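Local coordinates for protein haemagglutinin I (PDB 3A5P) that probably binds carbohydrate on cell surfaces and so agglutinates red blood cells, as a small lectin with a pared-down legume-lectin fold, at residues S25-R30 and F42-P47; T35-I40 and L98-L103; S53-V58 and A65-Y70; G74-T79 and I88-G93. One frame throughout, in Å; residues are numbered along the deposited sequence. Where two conformers were deposited one is given.

Contact 1: S25-R30 and F42-P47; sequences SSTVPR and FSEIGP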
loop_
_atom_site.group_PDB
_atom_site.type_symbol
_atom_site.label_atom_id
_atom_site.label_comp_id
_atom_site.label_asym_id
_atom_site.label_seq_id
_atom_site.Cartn_x
_atom_site.Cartn_y
_atom_site.Cartn_z
ATOM N N SER A 25 -0.596 18.158 0.536
ATOM C CA SER A 25 -1.433 18.464 -0.613
ATOM C C SER A 25 -0.492 18.529 -1.817
ATOM O O SER A 25 0.300 19.457 -1.942
ATOM C CB SER A 25 -2.191 19.780 -0.401
ATOM O OG SER A 25 -3.119 19.659 0.666
ATOM N N SER A 26 -0.575 17.526 -2.683
ATOM C CA SER A 26 0.488 17.257 -3.638
ATOM C C SER A 26 -0.031 16.537 -4.872
ATOM O O SER A 26 -1.230 16.317 -5.002
ATOM C CB SER A 26 1.547 16.378 -2.921
ATOM O OG SER A 26 2.649 16.046 -3.758
ATOM N N THR A 27 0.892 16.177 -5.770
ATOM C CA THR A 27 0.614 15.301 -6.921
ATOM C C THR A 27 0.976 13.828 -6.667
ATOM O O THR A 27 0.529 12.952 -7.409
ATOM C CB THR A 27 1.475 15.728 -8.122
ATOM O OG1 THR A 27 2.853 15.702 -7.722
ATOM C CG2 THR A 27 1.128 17.126 -8.554
ATOM N N VAL A 28 1.784 13.571 -5.632
ATOM C CA VAL A 28 2.422 12.251 -5.418
ATOM C C VAL A 28 1.375 11.221 -4.982
ATOM O O VAL A 28 0.318 11.600 -4.446
ATOM C CB VAL A 28 3.596 12.305 -4.383
ATOM C CG1 VAL A 28 4.692 13.315 -4.812
ATOM C CG2 VAL A 28 3.100 12.650 -2.972
ATOM N N PRO A 29 1.639 9.925 -5.239
ATOM C CA PRO A 29 0.712 8.909 -4.726
ATOM C C PRO A 29 0.549 8.930 -3.200
ATOM O O PRO A 29 1.495 9.259 -2.459
ATOM C CB PRO A 29 1.354 7.588 -5.176
ATOM C CG PRO A 29 2.129 7.983 -6.458
ATOM C CD PRO A 29 2.730 9.314 -6.035
ATOM N N ARG A 30 -0.660 8.608 -2.755
ATOM C CA ARG A 30 -0.973 8.459 -1.339
ATOM C C ARG A 30 -1.630 7.101 -1.115
ATOM O O ARG A 30 -2.374 6.605 -1.971
ATOM C CB ARG A 30 -1.929 9.578 -0.883
ATOM C CG ARG A 30 -1.300 10.673 -0.009
ATOM C CD ARG A 30 -0.114 11.362 -0.668
ATOM N NE ARG A 30 -0.449 12.119 -1.873
ATOM C CZ ARG A 30 -1.001 13.338 -1.876
ATOM N NH1 ARG A 30 -1.355 13.914 -0.737
ATOM N NH2 ARG A 30 -1.243 13.965 -3.033
ATOM N N PHE A 42 -4.095 6.275 -4.097
ATOM C CA PHE A 42 -4.607 7.486 -4.733
ATOM C C PHE A 42 -3.452 8.058 -5.539
ATOM O O PHE A 42 -2.363 8.234 -5.010
ATOM C CB PHE A 42 -5.014 8.521 -3.668
ATOM C CG PHE A 42 -6.152 8.084 -2.792
ATOM C CD1 PHE A 42 -7.428 8.621 -2.981
ATOM C CD2 PHE A 42 -5.952 7.151 -1.773
ATOM C CE1 PHE A 42 -8.501 8.215 -2.168
ATOM C CE2 PHE A 42 -7.018 6.734 -0.965
ATOM C CZ PHE A 42 -8.287 7.275 -1.155
ATOM N N SER A 43 -3.677 8.346 -6.812
ATOM C CA SER A 43 -2.579 8.854 -7.655
ATOM C C SER A 43 -3.106 9.521 -8.916
ATOM O O SER A 43 -4.303 9.447 -9.217
ATOM C CB SER A 43 -1.593 7.717 -8.013
ATOM O OG SER A 43 -2.156 6.801 -8.947
ATOM N N GLU A 44 -2.195 10.135 -9.657
ATOM C CA GLU A 44 -2.531 10.818 -10.897
ATOM C C GLU A 44 -2.352 9.940 -12.146
ATOM O O GLU A 44 -2.014 10.444 -13.219
ATOM C CB GLU A 44 -1.769 12.154 -10.969
ATOM C CG GLU A 44 -2.213 13.091 -9.865
ATOM C CD GLU A 44 -1.685 14.516 -9.975
ATOM O OE1 GLU A 44 -0.782 14.786 -10.809
ATOM O OE2 GLU A 44 -2.158 15.366 -9.182
ATOM N N ILE A 45 -2.621 8.641 -12.029
ATOM C CA ILE A 45 -2.571 7.747 -13.207
ATOM C C ILE A 45 -3.719 8.068 -14.163
ATOM O O ILE A 45 -4.884 8.033 -13.777
ATOM C CB ILE A 45 -2.572 6.254 -12.810
ATOM C CG1 ILE A 45 -1.237 5.921 -12.136
ATOM C CG2 ILE A 45 -2.793 5.344 -14.046
ATOM C CD1 ILE A 45 -1.244 4.619 -11.387
ATOM N N GLY A 46 -3.375 8.392 -15.414
ATOM C CA GLY A 46 -4.369 8.824 -16.384
ATOM C C GLY A 46 -4.977 7.733 -17.250
ATOM O O GLY A 46 -4.749 6.545 -17.021
ATOM N N PRO A 47 -5.777 8.139 -18.255
ATOM C CA PRO A 47 -6.092 9.537 -18.580
ATOM C C PRO A 47 -7.226 10.093 -17.712
ATOM O O PRO A 47 -7.839 9.344 -16.945
ATOM C CB PRO A 47 -6.550 9.449 -20.039
ATOM C CG PRO A 47 -7.215 8.110 -20.116
ATOM C CD PRO A 47 -6.455 7.197 -19.166
HETATM O O HOH W 1 0.329 10.478 -8.462
#

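Contact 2: T35-I40 and L98-L103; sequences TGYAPI and LTLKKL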
loop_
_atom_site.group_PDB
_atom_site.type_symbol
_atom_site.label_atom_id
_atom_site.label_comp_id
_atom_site.label_asym_id
_atom_site.label_seq_id
_atom_site.Cartn_x
_atom_site.Cartn_y
_atom_site.Cartn_z
ATOM N N THR A 35 -4.905 -2.607 8.295
ATOM C CA THR A 35 -4.259 -3.877 8.600
ATOM C C THR A 35 -5.150 -5.036 8.180
ATOM O O THR A 35 -6.344 -5.081 8.557
ATOM C CB THR A 35 -3.979 -3.965 10.098
ATOM O OG1 THR A 35 -3.001 -2.976 10.452
ATOM C CG2 THR A 35 -3.489 -5.371 10.473
ATOM N N GLY A 36 -4.580 -5.945 7.381
ATOM C CA GLY A 36 -5.280 -7.152 6.945
ATOM C C GLY A 36 -5.806 -7.018 5.522
ATOM O O GLY A 36 -6.216 -8.007 4.910
ATOM N N TYR A 37 -5.793 -5.793 5.000
ATOM C CA TYR A 37 -6.328 -5.535 3.672
ATOM C C TYR A 37 -5.300 -4.930 2.738
ATOM O O TYR A 37 -4.291 -4.388 3.188
ATOM C CB TYR A 37 -7.510 -4.567 3.771
ATOM C CG TYR A 37 -8.621 -5.116 4.640
ATOM C CD1 TYR A 37 -9.603 -5.947 4.091
ATOM C CD2 TYR A 37 -8.662 -4.833 6.002
ATOM C CE1 TYR A 37 -10.625 -6.475 4.887
ATOM C CE2 TYR A 37 -9.684 -5.349 6.817
ATOM C CZ TYR A 37 -10.654 -6.168 6.243
ATOM O OH TYR A 37 -11.664 -6.679 7.012
ATOM N N ALA A 38 -5.613 -4.981 1.439
ATOM C CA ALA A 38 -4.803 -4.328 0.406
ATOM C C ALA A 38 -4.889 -2.803 0.535
ATOM O O ALA A 38 -5.982 -2.266 0.793
ATOM C CB ALA A 38 -5.236 -4.789 -0.970
ATOM N N PRO A 39 -3.735 -2.094 0.399
ATOM C CA PRO A 39 -3.779 -0.633 0.414
ATOM C C PRO A 39 -4.661 -0.096 -0.713
ATOM O O PRO A 39 -4.773 -0.719 -1.779
ATOM C CB PRO A 39 -2.312 -0.214 0.191
ATOM C CG PRO A 39 -1.503 -1.400 0.705
ATOM C CD PRO A 39 -2.353 -2.605 0.287
ATOM N N ILE A 40 -5.319 1.019 -0.437
ATOM C CA ILE A 40 -5.997 1.798 -1.457
ATOM C C ILE A 40 -5.013 2.877 -1.908
ATOM O O ILE A 40 -4.548 3.653 -1.081
ATOM C CB ILE A 40 -7.271 2.472 -0.881
ATOM C CG1 ILE A 40 -8.198 1.436 -0.214
ATOM C CG2 ILE A 40 -7.989 3.365 -1.956
ATOM C CD1 ILE A 40 -9.219 2.081 0.695
ATOM N N LEU A 98 -16.279 1.626 -2.315
ATOM C CA LEU A 98 -15.590 0.357 -2.536
ATOM C C LEU A 98 -15.584 -0.447 -1.237
ATOM O O LEU A 98 -15.924 0.062 -0.154
ATOM C CB LEU A 98 -14.145 0.576 -3.060
ATOM C CG LEU A 98 -13.146 1.369 -2.184
ATOM C CD1 LEU A 98 -12.511 0.501 -1.075
ATOM C CD2 LEU A 98 -12.013 2.058 -3.013
ATOM N N THR A 99 -15.191 -1.705 -1.362
ATOM C CA THR A 99 -14.983 -2.542 -0.196
ATOM C C THR A 99 -13.570 -3.054 -0.182
ATOM O O THR A 99 -13.023 -3.494 -1.217
ATOM C CB THR A 99 -15.952 -3.729 -0.115
ATOM O OG1 THR A 99 -15.965 -4.430 -1.365
ATOM C CG2 THR A 99 -17.333 -3.237 0.215
ATOM N N LEU A 100 -12.969 -2.954 1.003
ATOM C CA LEU A 100 -11.607 -3.418 1.256
ATOM C C LEU A 100 -11.444 -4.873 0.839
ATOM O O LEU A 100 -12.363 -5.683 1.031
ATOM C CB LEU A 100 -11.270 -3.269 2.745
ATOM C CG LEU A 100 -11.192 -1.820 3.257
ATOM C CD1 LEU A 100 -10.909 -1.777 4.784
ATOM C CD2 LEU A 100 -10.169 -0.987 2.475
ATOM N N LYS A 101 -10.280 -5.197 0.295
ATOM C CA LYS A 101 -9.981 -6.559 -0.143
ATOM C C LYS A 101 -9.045 -7.220 0.845
ATOM O O LYS A 101 -7.932 -6.722 1.088
ATOM C CB LYS A 101 -9.346 -6.522 -1.531
ATOM C CG LYS A 101 -10.320 -6.093 -2.590
ATOM C CD LYS A 101 -9.650 -5.248 -3.660
ATOM C CE LYS A 101 -8.737 -6.044 -4.526
ATOM N NZ LYS A 101 -8.739 -5.483 -5.899
ATOM N N LYS A 102 -9.496 -8.331 1.435
ATOM C CA LYS A 102 -8.661 -9.046 2.395
ATOM C C LYS A 102 -7.426 -9.591 1.708
ATOM O O LYS A 102 -7.500 -10.088 0.584
ATOM C CB LYS A 102 -9.416 -10.194 3.078
ATOM C CG LYS A 102 -10.305 -9.734 4.163
ATOM C CD LYS A 102 -10.603 -10.842 5.150
ATOM C CE LYS A 102 -11.605 -10.341 6.205
ATOM N NZ LYS A 102 -12.009 -11.438 7.153
ATOM N N LEU A 103 -6.284 -9.470 2.374
ATOM C CA LEU A 103 -5.076 -10.159 1.900
ATOM C C LEU A 103 -5.144 -11.621 2.340
ATOM O O LEU A 103 -5.309 -11.930 3.519
ATOM C CB LEU A 103 -3.798 -9.465 2.379
ATOM C CG LEU A 103 -3.666 -7.999 1.934
ATOM C CD1 LEU A 103 -2.443 -7.370 2.586
ATOM C CD2 LEU A 103 -3.591 -7.871 0.401
HETATM O O HOH W 2 -8.446 -3.165 -0.139
#

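Contact 3: S53-V58 and A65-Y70; sequences SWYITV and AFQLGY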
loop_
_atom_site.group_PDB
_atom_site.type_symbol
_atom_site.label_atom_id
_atom_site.label_comp_id
_atom_site.label_asym_id
_atom_site.label_seq_id
_atom_site.Cartn_x
_atom_site.Cartn_y
_atom_site.Cartn_z
ATOM N N SER A 53 -11.743 19.842 -13.839
ATOM C CA SER A 53 -10.402 20.243 -14.307
ATOM C C SER A 53 -9.323 19.231 -13.919
ATOM O O SER A 53 -8.440 18.914 -14.727
ATOM C CB SER A 53 -9.995 21.603 -13.731
ATOM O OG SER A 53 -10.961 22.614 -13.990
ATOM N N TRP A 54 -9.411 18.732 -12.675
ATOM C CA TRP A 54 -8.363 17.888 -12.082
ATOM C C TRP A 54 -8.930 16.574 -11.581
ATOM O O TRP A 54 -10.123 16.475 -11.315
ATOM C CB TRP A 54 -7.682 18.607 -10.910
ATOM C CG TRP A 54 -7.467 20.050 -11.149
ATOM C CD1 TRP A 54 -7.969 21.086 -10.425
ATOM C CD2 TRP A 54 -6.710 20.629 -12.215
ATOM N NE1 TRP A 54 -7.554 22.285 -10.960
ATOM C CE2 TRP A 54 -6.787 22.031 -12.067
ATOM C CE3 TRP A 54 -5.964 20.097 -13.277
ATOM C CZ2 TRP A 54 -6.146 22.909 -12.938
ATOM C CZ3 TRP A 54 -5.334 20.969 -14.146
ATOM C CH2 TRP A 54 -5.429 22.362 -13.970
ATOM N N TYR A 55 -8.059 15.578 -11.420
ATOM C CA TYR A 55 -8.514 14.241 -11.084
ATOM C C TYR A 55 -7.576 13.521 -10.108
ATOM O O TYR A 55 -6.400 13.881 -9.955
ATOM C CB TYR A 55 -8.732 13.398 -12.355
ATOM C CG TYR A 55 -7.438 12.984 -13.026
ATOM C CD1 TYR A 55 -6.799 11.795 -12.669
ATOM C CD2 TYR A 55 -6.828 13.810 -13.987
ATOM C CE1 TYR A 55 -5.585 11.422 -13.252
ATOM C CE2 TYR A 55 -5.616 13.435 -14.596
ATOM C CZ TYR A 55 -5.002 12.247 -14.215
ATOM O OH TYR A 55 -3.815 11.844 -14.790
ATOM N N ILE A 56 -8.147 12.521 -9.440
ATOM C CA ILE A 56 -7.422 11.586 -8.581
ATOM C C ILE A 56 -7.955 10.192 -8.925
ATOM O O ILE A 56 -9.167 9.937 -8.821
ATOM C CB ILE A 56 -7.673 11.854 -7.076
ATOM C CG1 ILE A 56 -7.411 13.326 -6.726
ATOM C CG2 ILE A 56 -6.753 10.907 -6.212
ATOM C CD1 ILE A 56 -7.972 13.756 -5.323
ATOM N N THR A 57 -7.054 9.306 -9.335
ATOM C CA THR A 57 -7.392 7.915 -9.645
ATOM C C THR A 57 -7.205 7.042 -8.409
ATOM O O THR A 57 -6.260 7.228 -7.646
ATOM C CB THR A 57 -6.544 7.396 -10.787
ATOM O OG1 THR A 57 -6.824 8.200 -11.937
ATOM C CG2 THR A 57 -6.874 5.936 -11.080
ATOM N N VAL A 58 -8.149 6.137 -8.201
ATOM C CA VAL A 58 -8.139 5.278 -7.019
ATOM C C VAL A 58 -7.967 3.831 -7.456
ATOM O O VAL A 58 -8.721 3.332 -8.323
ATOM C CB VAL A 58 -9.428 5.474 -6.190
ATOM C CG1 VAL A 58 -9.444 4.555 -4.944
ATOM C CG2 VAL A 58 -9.557 6.929 -5.780
ATOM N N ALA A 65 -10.324 1.249 -9.255
ATOM C CA ALA A 65 -11.654 1.305 -8.653
ATOM C C ALA A 65 -12.525 2.356 -9.360
ATOM O O ALA A 65 -13.616 2.036 -9.867
ATOM C CB ALA A 65 -11.542 1.602 -7.160
ATOM N N PHE A 66 -12.036 3.593 -9.406
ATOM C CA PHE A 66 -12.734 4.725 -10.048
ATOM C C PHE A 66 -11.841 5.944 -10.053
ATOM O O PHE A 66 -10.752 5.923 -9.464
ATOM C CB PHE A 66 -14.080 5.069 -9.357
ATOM C CG PHE A 66 -14.054 4.959 -7.843
ATOM C CD1 PHE A 66 -13.426 5.938 -7.061
ATOM C CD2 PHE A 66 -14.655 3.869 -7.201
ATOM C CE1 PHE A 66 -13.397 5.829 -5.651
ATOM C CE2 PHE A 66 -14.629 3.750 -5.797
ATOM C CZ PHE A 66 -14.005 4.739 -5.028
ATOM N N GLN A 67 -12.314 7.021 -10.676
ATOM C CA GLN A 67 -11.585 8.267 -10.674
ATOM C C GLN A 67 -12.470 9.349 -10.090
ATOM O O GLN A 67 -13.689 9.375 -10.354
ATOM C CB GLN A 67 -11.173 8.631 -12.097
ATOM C CG GLN A 67 -10.211 9.804 -12.190
ATOM C CD GLN A 67 -9.754 10.030 -13.633
ATOM O OE1 GLN A 67 -10.351 10.830 -14.357
ATOM N NE2 GLN A 67 -8.732 9.283 -14.064
ATOM N N LEU A 68 -11.845 10.236 -9.318
ATOM C CA LEU A 68 -12.490 11.372 -8.674
ATOM C C LEU A 68 -12.054 12.658 -9.380
ATOM O O LEU A 68 -10.935 12.739 -9.889
ATOM C CB LEU A 68 -12.018 11.479 -7.229
ATOM C CG LEU A 68 -11.900 10.189 -6.389
ATOM C CD1 LEU A 68 -11.022 10.437 -5.163
ATOM C CD2 LEU A 68 -13.285 9.750 -5.972
ATOM N N GLY A 69 -12.926 13.655 -9.375
ATOM C CA GLY A 69 -12.609 14.972 -9.936
ATOM C C GLY A 69 -12.636 16.051 -8.871
ATOM O O GLY A 69 -13.312 15.917 -7.821
ATOM N N TYR A 70 -11.900 17.123 -9.131
ATOM C CA TYR A 70 -11.899 18.268 -8.231
ATOM C C TYR A 70 -11.537 19.575 -8.941
ATOM O O TYR A 70 -10.937 19.585 -10.027
ATOM C CB TYR A 70 -10.981 18.018 -7.003
ATOM C CG TYR A 70 -9.488 18.021 -7.292
ATOM C CD1 TYR A 70 -8.740 19.204 -7.194
ATOM C CD2 TYR A 70 -8.815 16.843 -7.668
ATOM C CE1 TYR A 70 -7.375 19.225 -7.452
ATOM C CE2 TYR A 70 -7.422 16.854 -7.941
ATOM C CZ TYR A 70 -6.719 18.059 -7.833
ATOM O OH TYR A 70 -5.372 18.103 -8.106
HETATM O O HOH W 3 -4.667 15.934 -9.692
#

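Contact 4: G74-T79 and I88-G93; sequences GVATAT and ISTGFG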
loop_
_atom_site.group_PDB
_atom_site.type_symbol
_atom_site.label_atom_id
_atom_site.label_comp_id
_atom_site.label_asym_id
_atom_site.label_seq_id
_atom_site.Cartn_x
_atom_site.Cartn_y
_atom_site.Cartn_z
ATOM N N GLY A 74 -7.772 20.059 -4.132
ATOM C CA GLY A 74 -8.599 18.870 -3.893
ATOM C C GLY A 74 -8.422 18.233 -2.521
ATOM O O GLY A 74 -7.331 18.244 -1.953
ATOM N N VAL A 75 -9.524 17.709 -1.973
ATOM C CA VAL A 75 -9.492 16.941 -0.733
ATOM C C VAL A 75 -10.331 15.696 -0.972
ATOM O O VAL A 75 -11.552 15.776 -1.106
ATOM C CB VAL A 75 -10.058 17.746 0.482
ATOM C CG1 VAL A 75 -9.995 16.914 1.765
ATOM C CG2 VAL A 75 -9.302 19.049 0.663
ATOM N N ALA A 76 -9.668 14.546 -1.089
ATOM C CA ALA A 76 -10.391 13.288 -1.200
ATOM C C ALA A 76 -10.590 12.747 0.220
ATOM O O ALA A 76 -9.620 12.480 0.935
ATOM C CB ALA A 76 -9.634 12.295 -2.065
ATOM N N THR A 77 -11.840 12.631 0.634
ATOM C CA THR A 77 -12.137 12.147 1.982
ATOM C C THR A 77 -12.627 10.708 1.893
ATOM O O THR A 77 -13.607 10.435 1.197
ATOM C CB THR A 77 -13.192 13.035 2.677
ATOM O OG1 THR A 77 -12.684 14.376 2.762
ATOM C CG2 THR A 77 -13.476 12.489 4.104
ATOM N N ALA A 78 -11.939 9.798 2.592
ATOM C CA ALA A 78 -12.351 8.388 2.649
ATOM C C ALA A 78 -12.953 8.119 4.016
ATOM O O ALA A 78 -12.260 8.251 5.038
ATOM C CB ALA A 78 -11.164 7.462 2.383
ATOM N N THR A 79 -14.232 7.739 4.023
ATOM C CA THR A 79 -14.953 7.447 5.266
ATOM C C THR A 79 -15.144 5.941 5.408
ATOM O O THR A 79 -15.743 5.288 4.537
ATOM C CB THR A 79 -16.328 8.195 5.364
ATOM O OG1 THR A 79 -16.118 9.604 5.211
ATOM C CG2 THR A 79 -17.022 7.928 6.741
ATOM N N ILE A 88 -15.673 7.339 -0.697
ATOM C CA ILE A 88 -14.667 8.347 -1.058
ATOM C C ILE A 88 -15.295 9.482 -1.858
ATOM O O ILE A 88 -15.982 9.240 -2.842
ATOM C CB ILE A 88 -13.492 7.727 -1.856
ATOM C CG1 ILE A 88 -12.915 6.524 -1.080
ATOM C CG2 ILE A 88 -12.421 8.781 -2.117
ATOM C CD1 ILE A 88 -11.928 5.664 -1.867
ATOM N N SER A 89 -15.076 10.709 -1.400
ATOM C CA SER A 89 -15.687 11.864 -2.025
ATOM C C SER A 89 -14.722 13.043 -2.061
ATOM O O SER A 89 -13.883 13.192 -1.168
ATOM C CB SER A 89 -16.958 12.253 -1.263
ATOM O OG SER A 89 -17.525 13.412 -1.865
ATOM N N THR A 90 -14.850 13.882 -3.087
ATOM C CA THR A 90 -14.092 15.141 -3.167
ATOM C C THR A 90 -15.014 16.365 -3.036
ATOM O O THR A 90 -14.547 17.509 -2.984
ATOM C CB THR A 90 -13.374 15.278 -4.525
ATOM O OG1 THR A 90 -14.343 15.083 -5.565
ATOM C CG2 THR A 90 -12.269 14.223 -4.673
ATOM N N GLY A 91 -16.322 16.129 -3.016
ATOM C CA GLY A 91 -17.276 17.243 -3.088
ATOM C C GLY A 91 -17.635 17.627 -4.513
ATOM O O GLY A 91 -18.414 18.560 -4.730
ATOM N N PHE A 92 -17.059 16.923 -5.487
ATOM C CA PHE A 92 -17.407 17.108 -6.902
ATOM C C PHE A 92 -17.876 15.795 -7.480
ATOM O O PHE A 92 -17.190 14.786 -7.381
ATOM C CB PHE A 92 -16.220 17.662 -7.696
ATOM C CG PHE A 92 -15.728 18.971 -7.174
ATOM C CD1 PHE A 92 -16.146 20.174 -7.748
ATOM C CD2 PHE A 92 -14.858 19.013 -6.081
ATOM C CE1 PHE A 92 -15.700 21.393 -7.231
ATOM C CE2 PHE A 92 -14.396 20.208 -5.575
ATOM C CZ PHE A 92 -14.818 21.410 -6.144
ATOM N N GLY A 93 -19.065 15.808 -8.066
ATOM C CA GLY A 93 -19.684 14.588 -8.535
ATOM C C GLY A 93 -20.136 13.793 -7.321
ATOM O O GLY A 93 -20.114 14.286 -6.201
HETATM O O HOH W 4 -11.966 18.488 -3.370
#

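Contact 1: S25-R30 and F42-P47
R30 and F42 form an antiparallel hydrogen-bonded pair, and this is the tight part of the contact. F42 N gives its hydrogen to R30 O at 2.8 Å, almost straight at 172°, and R30 N returns a bond to F42 O at 2.9 Å. F42 O also takes a CA-H...O contact from P29 CA. The F42 ring turns its edge to R30 O, which lies near the ring plane, 3.6 Å from CD2. Just beyond, the P29 ring rests against S43, CG to CB 4.0 Å.

Toward S25 the chains part and the packing gives way to water and a carboxylate. One water bridges them, donating to T27 O at 2.7 Å and accepting from E44 N. The extended E44 side chain reaches back toward the loop beside this water, with CG beside its own backbone N (chi1 -64°), and sets its carboxylate against exposed T27, OE1 to CB 3.6 Å; its OE2 is hydrogen-bonded to W3 NE1. On the loop side R30 curls back, and NE donates to V28 O at 2.7 Å with that oxygen in the guanidinium plane.

The pair lies at the open end of the hairpin of strands 30-34 and 40-43. Strand 3-10 of the other sheet meets R30 and F42 from within, W3 making a cation-pi contact with R30, while strand 54-60 continues the sheet beside S43.

Contact 2: T35-I40 and L98-L103
Y37 and L100 both turn CG beside their own backbone N (chi1 -59° and -66°), and these torsions bring the tyrosine ring and the leucine branches together at about a right angle. L100 CB presses on Y37 CD1 at 3.4 Å, while L100 CD1 stands over one ring face in a CH-pi contact, 4.1 Å from the centroid. The other methyl, CD2, meets I40 CD1 at 3.7 Å, so the two branches of one leucine serve the tyrosine and the isoleucine separately. K102 runs alongside Y37, pointing the same way, and lays its CG 3.4 Å from CE1; the aliphatic chain thus runs beside the phenol, its CE close to OH.

The backbones meet in a single bridge between Y37 and K102. L103 N donates to G36 O at 2.9 Å, nearly straight at 173°, and A38 N donates to K101 O at the same length. Next to the second bond a water joins A38 O to K101 N, accepting from the nitrogen and donating to the oxygen, which carries the pairing one step further. L103 spreads its branches over the peptide between Y37 and A38, CD2 lying 3.8 Å from A38 CB.

The end of K101 turns elsewhere, to N60 O and in salt bridges to D63 and to D62 of the second subunit. The whole is a C-terminal tail laid against the connection between strands 30-34 and 40-43, tying one sheet of a legume-lectin-like beta sandwich to the other at the subunit interface.

Contact 3: S53-V58 and A65-Y70
The Y70 ring has W54 CB over one face, a CH-pi contact 3.4 Å from the centroid, and the backbone oxygen of Y55 near its plane at the edge. The indole itself is oblique to the phenol, their planes at 45°, and carries S53 CB over the centre of one of its own faces. These rings close one end of an antiparallel beta hairpin, strands 54-60 and 63-70, within the five-stranded sheet of the lectin sandwich. Y70 CG sits between its backbone N and carbonyl carbon (chi1 71°), which swings the ring across the neighbouring strand until CE2 reaches I56 CG1.

Further along the same face, V58 lies beside F66, CG2 to CE1 4.0 Å, and also meets L68 CD1; this face looks into the sandwich, onto L98 and I88 of the opposite sheet. A classic beta bulge interrupts the regular pairing, A65 and F66 both facing V58: A65 N donates to V58 O at 2.8 Å, whereas F66 N reaches the same oxygen by a weak bond only.

On the other face Q67 is extended and lays its amide near the Y55 ring. Its OE1 accepts from T49 N and V50 N, and NE2 also serves P47 O, so the amide is gripped at both ends. Across the strands Q67 NE2 donates to T57 OG1, itself also hydrogen-bonded to I45 O, at 3.1 Å, the hydroxyl oxygen lying 20° out of the amide plane.

Contact 4: G74-T79 and I88-G93
I88 meets segment 74-79 with CB and both gamma carbons, while its tip passes beyond. CB lies 4.1 Å from T77 O. From there the chain divides: CG1, set beside the backbone N (chi1 -53°), leads inward and touches A78 CB at 4.0 Å, whereas CG2 takes the position anti to that nitrogen, lying 3.9 Å from T77 O and making a looser approach to A76 CB. At the tip, CD1 reaches L98. The small alanines A76 and A78 offer only methyl groups to this branched residue, and all three are buried.

The backbones are joined through T77 and S89, an antiparallel hydrogen-bonded pair. T77 N donates to S89 O at 2.8 Å along an almost straight line, 175°, and S89 N donates back to T77 O at 3.0 Å. After S89 the strand is lost but contact persists: T90 CA makes a CA-H...O contact with V75 O, and a water links V75 N to T90 O. T90 CG2 rests 4.2 Å from A76 CB. Two consecutive ST turns shape the departing chain, S89 OG accepting from G91 N and T90 OG1 from F92 N; the T90 hydroxyl also bonds G69 O.

This hairpin of strands 74-81 and 85-89 forms the middle of the four-stranded sheet. Strand 3-10 runs parallel beside 74-81, strand 96-99 borders 85-89, and I56, V58, F66 and L68 of the facing sheet pack onto A76 and I88.

In the fold
Contacts 1 and 3 share the five-stranded antiparallel sheet, where strands 40-43 and 54-60 are neighbours; their centres lie about 9 Å apart. Contact 4 belongs to the four-stranded sheet, its centre also about 9 Å from that of contact 3, and the two sheets meet where F42, V58, F66 and L68 face A76 and I88. Contact 2 stands about 19 to 20 Å from the other three centres and uses the C-terminal tail to join the sheets at that end. Along the chain, contacts 1, 3 and 4 follow in series, contacts 3 and 4 nested within the loop that contact 2 closes, while contacts 1 and 2 interleave. Contacts 1 and 2 both touch the second subunit, so the subunit interface borders the end where contact 2 joins the two sheets.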